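Long-range contacts in ZT_dimer domain-containing protein (Thermotoga maritima, PDB 6VDA), which probably carries divalent cations such as zinc across the membrane, this chain being the zinc-binding cytoplasmic C-terminal domain of the transporter: residues Y40-D45 with D73-V78; I46-K51 with I80-L85. All coordinates share one frame; numbering follows the deposited sequence.

Contact 1: residues Y40-D45 with D73-V78; sequences YFIEMD and DDIEDV. With ZN (zinc ion), chain B.
Two groups from the facing strand converge on the carbonyl oxygen of Y40: E76 N donates to Y40 O over 2.8 Å, and the CA-H of I75 makes a weaker contact with it. Y40 N donates to D74 O, so that Y40 bonds to the residues on either side of I75, and I42 N bonds to D77 O at 3.0 Å. Between the paired Y40 and I42 lies one residue, F41, but between their partners I75 and V78 lie two, E76 and D77: a beta bulge. The bulge turns E76 toward F41: its CB lies over one face of the F41 ring, 4.0 Å from the centroid and 19° off the normal, in a CH-pi contact, and CG reaches the rim at F41 CZ. A bend at chi2 (67°) then leads the carboxylate of E76 away. Cutting F41 back to an alanine would probably leave the CB and CG of E76 without the ring they lie on. Y40, I42, I75 and V78 point to the opposite face. There V78 CG2 lies beside I42 CB, I42 CD1 lies against CD1, CG1 and CG2 of I75, the side chains crossing at a slant, and the bent chain of M44 brings its CE to 3.9 Å from V78 CG1. D74, salt-bridged to R72, sets OD2 beside Y40 CD2. Strand 39-48, which also gives D45 OD2 to the zinc, pairs with strand 26-36 at its far edge; helix 54-71, the crossover of this beta-alpha-beta unit, roofs the apolar face through M68 and L69, and helix 6-19 through M11, I15 and L19.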
# COMPACT_ATOMS: atom_id res chain seq x y z
N TYR A 40 -1.32 19.31 1.74
CA TYR A 40 -1.49 18.36 0.60
C TYR A 40 -1.15 16.92 1.01
O TYR A 40 -0.18 16.71 1.76
CB TYR A 40 -0.58 18.75 -0.57
CG TYR A 40 -1.05 19.92 -1.39
CD1 TYR A 40 -2.00 19.76 -2.40
CD2 TYR A 40 -0.54 21.19 -1.18
CE1 TYR A 40 -2.43 20.84 -3.16
CE2 TYR A 40 -0.96 22.28 -1.94
CZ TYR A 40 -1.91 22.10 -2.93
OH TYR A 40 -2.33 23.16 -3.68
N PHE A 41 -1.91 15.95 0.48
CA PHE A 41 -1.73 14.49 0.71
C PHE A 41 -1.29 13.81 -0.60
O PHE A 41 -1.99 13.93 -1.62
CB PHE A 41 -3.02 13.87 1.25
CG PHE A 41 -3.39 14.35 2.63
CD1 PHE A 41 -3.98 15.59 2.81
CD2 PHE A 41 -3.16 13.56 3.75
CE1 PHE A 41 -4.33 16.03 4.08
CE2 PHE A 41 -3.51 14.00 5.01
CZ PHE A 41 -4.09 15.24 5.18
N ILE A 42 -0.17 13.10 -0.56
CA ILE A 42 0.49 12.52 -1.77
C ILE A 42 0.47 11.00 -1.67
O ILE A 42 0.88 10.45 -0.63
CB ILE A 42 1.92 13.04 -1.94
CG1 ILE A 42 1.93 14.56 -2.09
CG2 ILE A 42 2.61 12.35 -3.10
CD1 ILE A 42 3.29 15.17 -1.91
N GLU A 43 0.06 10.36 -2.76
CA GLU A 43 0.03 8.89 -2.92
C GLU A 43 0.73 8.54 -4.24
O GLU A 43 0.63 9.34 -5.19
CB GLU A 43 -1.43 8.45 -2.86
CG GLU A 43 -1.67 7.02 -3.30
CD GLU A 43 -3.08 6.58 -2.98
OE1 GLU A 43 -3.23 5.57 -2.27
OE2 GLU A 43 -4.03 7.27 -3.42
N MET A 44 1.43 7.41 -4.29
CA MET A 44 2.16 6.99 -5.51
C MET A 44 2.44 5.49 -5.47
O MET A 44 2.44 4.90 -4.37
CB MET A 44 3.47 7.77 -5.65
CG MET A 44 4.52 7.43 -4.60
SD MET A 44 5.97 8.52 -4.72
CE MET A 44 5.35 10.01 -3.94
N ASP A 45 2.65 4.90 -6.64
CA ASP A 45 3.25 3.55 -6.80
C ASP A 45 4.70 3.75 -7.23
O ASP A 45 4.93 4.66 -8.03
CB ASP A 45 2.49 2.71 -7.82
CG ASP A 45 1.07 2.37 -7.39
OD1 ASP A 45 0.67 2.86 -6.33
OD2 ASP A 45 0.40 1.62 -8.12
N ASP A 73 6.89 22.22 2.92
CA ASP A 73 6.30 22.36 4.28
C ASP A 73 4.77 22.28 4.21
O ASP A 73 4.14 22.39 5.27
CB ASP A 73 6.77 23.66 4.96
CG ASP A 73 6.42 24.93 4.21
OD1 ASP A 73 7.14 25.27 3.25
OD2 ASP A 73 5.41 25.56 4.59
N ASP A 74 4.20 22.07 3.01
CA ASP A 74 2.72 22.02 2.79
C ASP A 74 2.26 20.60 2.45
O ASP A 74 1.06 20.44 2.16
CB ASP A 74 2.29 23.03 1.72
CG ASP A 74 2.95 22.85 0.37
OD1 ASP A 74 3.93 22.08 0.30
OD2 ASP A 74 2.48 23.47 -0.60
N ILE A 75 3.15 19.60 2.48
CA ILE A 75 2.79 18.16 2.38
C ILE A 75 2.55 17.62 3.79
O ILE A 75 3.49 17.67 4.60
CB ILE A 75 3.87 17.35 1.64
CG1 ILE A 75 4.07 17.84 0.20
CG2 ILE A 75 3.55 15.86 1.68
CD1 ILE A 75 5.29 17.26 -0.48
N GLU A 76 1.35 17.11 4.05
CA GLU A 76 0.90 16.60 5.37
C GLU A 76 1.30 15.12 5.51
O GLU A 76 1.76 14.75 6.60
CB GLU A 76 -0.61 16.81 5.52
CG GLU A 76 -1.19 16.35 6.85
CD GLU A 76 -0.74 17.14 8.07
OE1 GLU A 76 -0.44 18.35 7.93
OE2 GLU A 76 -0.70 16.55 9.17
N ASP A 77 1.13 14.31 4.46
CA ASP A 77 1.54 12.88 4.46
C ASP A 77 1.81 12.36 3.04
O ASP A 77 1.35 12.99 2.06
CB ASP A 77 0.49 12.01 5.16
CG ASP A 77 1.07 10.78 5.83
OD1 ASP A 77 2.21 10.40 5.49
OD2 ASP A 77 0.38 10.21 6.70
N VAL A 78 2.55 11.25 2.95
CA VAL A 78 2.93 10.58 1.67
C VAL A 78 2.85 9.08 1.89
O VAL A 78 3.58 8.59 2.76
CB VAL A 78 4.34 10.97 1.21
CG1 VAL A 78 4.69 10.29 -0.11
CG2 VAL A 78 4.52 12.48 1.13
ZN ZN B . 1.26 0.34 -9.68

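Contact 2: residues I46-K51 with I80-L85; sequences IEVDGK and IHVEPL. With ZN (zinc ion), chain B; SO4 (sulfate ion), chain D; SO4 (sulfate ion), chain C.
E47 and E83 stand abreast on neighbouring strands 39-48 and 75-84, the parallel pair of a beta-alpha-beta crossover whose connection is helix 54-71. The side chain of E47 runs out along the end of the partner strand. Its CB packs against L85 CD2 at 3.9 Å; CG and CD pass the carbonyl oxygen of P84; and OE1 lies 3.3 Å from L85 CA and accepts a hydrogen bond from G86 N. OE2 of E47 stays 4.4 Å from E83 OE1, a pair of like charges that the zinc bound by E83 OE2 probably helps to offset; H29, D45 and E89 complete that metal site. Between the backbones, the strands are stitched by I46 N to H81 O and V48 N to E83 O, both nearly straight at 2.9 Å, and by E83 N to I46 O, before a weak bond from L85 N to V48 O ends the pairing. On the face turned to helix 54-71, I46 holds CG1 between its backbone N and carbonyl carbon (chi1 63°), which sets that atom 3.7 Å from I80 CG2 and also close to V82 CG2. V48 CG2 meets V82 CG1 at 3.8 Å, the two side chains crossing at about a right angle, and both residues also pack on V54 of the second subunit, so this apolar patch belongs to the dimer interface. Beside V82 N lies a sulfate, probably a crystallisation ion, of doubtful exact position. Where the pairing ends, L85 CG lies 3.6 Å from V48 O.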
# COMPACT_ATOMS: atom_id res chain seq x y z
N ILE A 46 5.62 2.96 -6.68
CA ILE A 46 7.01 2.84 -7.22
C ILE A 46 7.27 1.37 -7.54
O ILE A 46 6.62 0.51 -6.93
CB ILE A 46 8.06 3.43 -6.25
CG1 ILE A 46 8.11 2.68 -4.92
CG2 ILE A 46 7.84 4.92 -6.06
CD1 ILE A 46 9.32 2.99 -4.08
N GLU A 47 8.22 1.11 -8.42
CA GLU A 47 8.74 -0.24 -8.72
C GLU A 47 10.17 -0.37 -8.18
O GLU A 47 10.95 0.61 -8.28
CB GLU A 47 8.65 -0.49 -10.22
CG GLU A 47 7.22 -0.63 -10.70
CD GLU A 47 7.08 -0.85 -12.19
OE1 GLU A 47 7.90 -1.59 -12.75
OE2 GLU A 47 6.16 -0.26 -12.77
N VAL A 48 10.50 -1.53 -7.62
CA VAL A 48 11.88 -1.87 -7.16
C VAL A 48 12.22 -3.27 -7.67
O VAL A 48 11.30 -4.05 -8.00
CB VAL A 48 12.02 -1.77 -5.63
CG1 VAL A 48 11.58 -0.40 -5.14
CG2 VAL A 48 11.28 -2.88 -4.90
N ASP A 49 13.51 -3.55 -7.76
CA ASP A 49 14.01 -4.90 -8.10
C ASP A 49 13.15 -5.90 -7.30
O ASP A 49 13.02 -5.71 -6.08
CB ASP A 49 15.51 -4.99 -7.83
CG ASP A 49 16.12 -6.27 -8.36
OD1 ASP A 49 15.75 -7.33 -7.85
OD2 ASP A 49 16.94 -6.19 -9.30
N GLY A 50 12.56 -6.88 -7.98
CA GLY A 50 11.76 -7.95 -7.34
C GLY A 50 12.55 -8.69 -6.27
O GLY A 50 11.91 -9.29 -5.39
N LYS A 51 13.89 -8.65 -6.33
CA LYS A 51 14.78 -9.38 -5.39
C LYS A 51 14.99 -8.56 -4.10
O LYS A 51 15.50 -9.13 -3.13
CB LYS A 51 16.13 -9.73 -6.04
CG LYS A 51 16.08 -10.87 -7.06
N ILE A 80 3.23 5.36 -0.12
CA ILE A 80 3.99 4.78 -1.26
C ILE A 80 3.71 3.28 -1.31
O ILE A 80 4.09 2.59 -0.37
CB ILE A 80 5.50 5.06 -1.10
CG1 ILE A 80 5.77 6.55 -0.88
CG2 ILE A 80 6.27 4.51 -2.29
CD1 ILE A 80 7.18 6.86 -0.48
N HIS A 81 3.11 2.82 -2.40
CA HIS A 81 2.90 1.38 -2.71
C HIS A 81 4.13 0.87 -3.47
O HIS A 81 4.63 1.60 -4.36
CB HIS A 81 1.57 1.22 -3.45
CG HIS A 81 0.45 1.92 -2.75
ND1 HIS A 81 -0.19 3.03 -3.28
CD2 HIS A 81 -0.10 1.71 -1.53
CE1 HIS A 81 -1.11 3.45 -2.44
NE2 HIS A 81 -1.07 2.66 -1.35
N VAL A 82 4.64 -0.30 -3.09
CA VAL A 82 5.87 -0.90 -3.70
C VAL A 82 5.46 -2.11 -4.56
O VAL A 82 4.70 -2.95 -4.07
CB VAL A 82 6.90 -1.28 -2.62
CG1 VAL A 82 8.00 -2.16 -3.18
CG2 VAL A 82 7.48 -0.03 -1.96
N GLU A 83 5.95 -2.16 -5.80
CA GLU A 83 5.68 -3.26 -6.76
C GLU A 83 7.00 -3.77 -7.33
O GLU A 83 8.00 -3.05 -7.34
CB GLU A 83 4.83 -2.78 -7.93
CG GLU A 83 3.55 -2.06 -7.53
CD GLU A 83 2.89 -1.37 -8.70
OE1 GLU A 83 3.24 -1.69 -9.85
OE2 GLU A 83 2.02 -0.51 -8.47
N PRO A 84 7.02 -5.01 -7.85
CA PRO A 84 8.14 -5.51 -8.64
C PRO A 84 8.29 -4.76 -9.98
O PRO A 84 7.28 -4.34 -10.53
CB PRO A 84 7.80 -6.98 -8.94
CG PRO A 84 6.68 -7.32 -7.97
CD PRO A 84 5.95 -6.02 -7.72
N LEU A 85 9.53 -4.66 -10.47
CA LEU A 85 9.84 -4.16 -11.84
C LEU A 85 8.96 -4.90 -12.84
O LEU A 85 9.04 -6.15 -12.88
CB LEU A 85 11.32 -4.41 -12.16
CG LEU A 85 12.32 -3.52 -11.43
CD1 LEU A 85 13.73 -3.77 -11.95
CD2 LEU A 85 11.96 -2.05 -11.56
ZN ZN B . 1.26 0.34 -9.68
S SO4 D . 2.38 -1.84 -0.66
O1 SO4 D . 1.91 -0.75 0.16
O2 SO4 D . 2.11 -3.09 0.01
O3 SO4 D . 1.70 -1.81 -1.92
O4 SO4 D . 3.79 -1.71 -0.87
S SO4 C . 2.53 -1.68 0.49
O1 SO4 C . 1.32 -1.56 -0.27
O2 SO4 C . 3.60 -1.00 -0.19
O3 SO4 C . 2.34 -1.08 1.79
O4 SO4 C . 2.87 -3.06 0.65

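Overall arrangement
From the N terminus the chain runs through helix 6-19 and strand 26-36 before reaching strand 39-48, which supplies the first segment of both contacts in turn. It then passes through helix 54-71 and returns along strand 75-84, where 73-78 closes contact 1 and 80-85 closes contact 2. Since the segments alternate along the sequence, the two closures cross instead of nesting, as parallel pairing through a crossover requires. Their centres lie about 19 Å apart, on opposite sides of the chain's centre. M44 O and H81 N, 2.9 Å apart and probably hydrogen-bonded, join them, and D45 of contact 1 and E83 of contact 2 bind one zinc ion.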